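Uncharacterized protein VPA0106 (Vibrio parahaemolyticus, PDB 3U07) is of unknown function but combines DUF1254 and DUF1214 family regions and carries a probable signal peptide, consistent with export from the cytoplasm. Local coordinates at residues E146-A149 and S150-E153. The protein carries 2 engineered substitutions. Numbering follows the deposited sequence.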
ATOM      1  N   GLU A 146     -21.173   9.454  20.755  1.00 19.94           N
ATOM      2  CA  GLU A 146     -21.748   8.128  20.604  1.00 18.79           C
ATOM      3  C   GLU A 146     -21.721   7.685  19.148  1.00 19.17           C
ATOM      4  O   GLU A 146     -21.589   8.505  18.240  1.00 22.98           O
ATOM      5  CB  GLU A 146     -23.176   8.106  21.158  1.00 21.85           C
ATOM      6  CG  GLU A 146     -23.226   8.018  22.687  1.00 29.37           C
ATOM      7  CD  GLU A 146     -24.637   8.095  23.247  1.00 31.79           C
ATOM      8  OE1 GLU A 146     -25.117   9.218  23.492  1.00 32.61           O
ATOM      9  OE2 GLU A 146     -25.270   7.035  23.435  1.00 28.03           O
ATOM     10  N   VAL A 147     -21.838   6.381  18.935  1.00 24.08           N
ATOM     11  CA  VAL A 147     -21.797   5.814  17.591  1.00 24.91           C
ATOM     12  C   VAL A 147     -23.184   5.459  17.065  1.00 18.70           C
ATOM     13  O   VAL A 147     -23.961   4.798  17.739  1.00 19.69           O
ATOM     14  CB  VAL A 147     -20.924   4.537  17.573  1.00 24.83           C
ATOM     15  CG1 VAL A 147     -20.806   4.004  16.157  1.00 18.07           C
ATOM     16  CG2 VAL A 147     -19.541   4.840  18.163  1.00 16.99           C
ATOM     17  N   PRO A 148     -23.511   5.891  15.846  1.00 20.12           N
ATOM     18  CA  PRO A 148     -24.833   5.570  15.294  1.00 24.45           C
ATOM     19  C   PRO A 148     -25.056   4.054  15.271  1.00 21.64           C
ATOM     20  O   PRO A 148     -24.143   3.292  14.943  1.00 17.63           O
ATOM     21  CB  PRO A 148     -24.767   6.166  13.890  1.00 22.94           C
ATOM     22  CG  PRO A 148     -23.848   7.357  14.078  1.00 17.48           C
ATOM     23  CD  PRO A 148     -22.746   6.748  14.925  1.00 18.36           C
ATOM     24  N   ALA A 149     -26.264   3.617  15.626  1.00 19.92           N
ATOM     25  CA  ALA A 149     -26.590   2.188  15.636  1.00 23.02           C
ATOM     26  C   ALA A 149     -26.334   1.602  14.248  1.00 21.69           C
ATOM     27  O   ALA A 149     -26.034   0.416  14.093  1.00 21.18           O
ATOM     28  CB  ALA A 149     -28.053   1.990  16.020  1.00 27.88           C
ATOM     29  N   SER A 150     -26.458   2.480  13.259  1.00 21.59           N
ATOM     30  CA  SER A 150     -26.277   2.200  11.837  1.00 30.35           C
ATOM     31  C   SER A 150     -24.842   1.805  11.435  1.00 30.17           C
ATOM     32  O   SER A 150     -24.628   1.152  10.413  1.00 22.07           O
ATOM     33  CB  SER A 150     -26.679   3.457  11.062  1.00 25.56           C
ATOM     34  OG  SER A 150     -26.881   3.184   9.694  1.00 49.22           O
ATOM     35  N   VAL A 151     -23.866   2.219  12.233  1.00 26.76           N
ATOM     36  CA  VAL A 151     -22.466   1.940  11.937  1.00 18.81           C
ATOM     37  C   VAL A 151     -22.036   0.525  12.292  1.00 13.84           C
ATOM     38  O   VAL A 151     -22.328   0.032  13.375  1.00 20.39           O
ATOM     39  CB  VAL A 151     -21.549   2.962  12.655  1.00 19.46           C
ATOM     40  CG1 VAL A 151     -20.090   2.499  12.612  1.00 20.77           C
ATOM     41  CG2 VAL A 151     -21.693   4.320  11.982  1.00 18.62           C
ATOM     42  N   ASP A 152     -21.335  -0.120  11.363  1.00 15.75           N
ATOM     43  CA  ASP A 152     -20.860  -1.482  11.565  1.00 18.00           C
ATOM     44  C   ASP A 152     -19.612  -1.559  12.432  1.00 21.55           C
ATOM     45  O   ASP A 152     -19.597  -2.220  13.465  1.00 23.08           O
ATOM     46  CB  ASP A 152     -20.572  -2.125  10.208  1.00 19.60           C
ATOM     47  CG  ASP A 152     -21.837  -2.530   9.478  1.00 29.10           C
ATOM     48  OD1 ASP A 152     -22.339  -3.640   9.747  1.00 30.93           O
ATOM     49  OD2 ASP A 152     -22.330  -1.737   8.646  1.00 28.61           O
ATOM     50  N   GLU A 153     -18.560  -0.878  12.003  1.00 18.94           N
ATOM     51  CA  GLU A 153     -17.303  -0.888  12.736  1.00 19.37           C
ATOM     52  C   GLU A 153     -16.765   0.524  12.858  1.00 20.69           C
ATOM     53  O   GLU A 153     -17.019   1.372  12.007  1.00 22.81           O
ATOM     54  CB  GLU A 153     -16.274  -1.759  12.007  1.00 23.22           C
ATOM     55  CG  GLU A 153     -16.692  -3.212  11.799  1.00 28.54           C
ATOM     56  CD  GLU A 153     -16.830  -3.981  13.104  1.00 40.97           C
ATOM     57  OE1 GLU A 153     -16.051  -3.713  14.044  1.00 39.29           O
ATOM     58  OE2 GLU A 153     -17.706  -4.867  13.184  1.00 48.87           O
TER
HETATM   59  O   HOH W   1     -22.939   0.687  15.987  1.00 29.37           O
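CB of S150 lies 4.4 Å from CB of P148, two residues back along the turn. With OG swung anti to the backbone N (chi1 -164°), its hydroxyl is hydrogen-bonded to OH of Y194 in the helix 191-195, the same short helix whose L191 and L195 touch the ring of P148. V151 comes next and makes the apolar side-chain contacts with V147 and P148. Its N donates to O of P148 at 2.9 Å, with an N-H...O angle of 160°. This closes a type I beta turn over P148-V151, with A149 and S150 at the corners, in the surface loop that links the parallel neighbouring strands 134-140 and 153-157. The carbonyl of P148 is gripped a second time by a water 3.1 Å from its O, which also donates to O of V151 at 2.8 Å, so the two ends of the turn are tied both directly and through solvent. The two methyls of V151 divide the work. Rotation about CA-CB leaves CG2 on the backbone N side, beside the proline ring and 4.0 Å from CD of P148, the two side chains running alongside each other in the same direction. CG1 faces CG1 of V147 at 3.9 Å, and that V147 methyl comes closer still to CB of V151, at 3.7 Å, the valines crossing at about a right angle. V147, P148 and V151 all also touch M137 of strand 134-140. D152 is hydrogen-bonded to Q135 of that strand through its backbone and through OD2, and E153 through its backbone to M137, as strand 153-157 begins at the sheet edge.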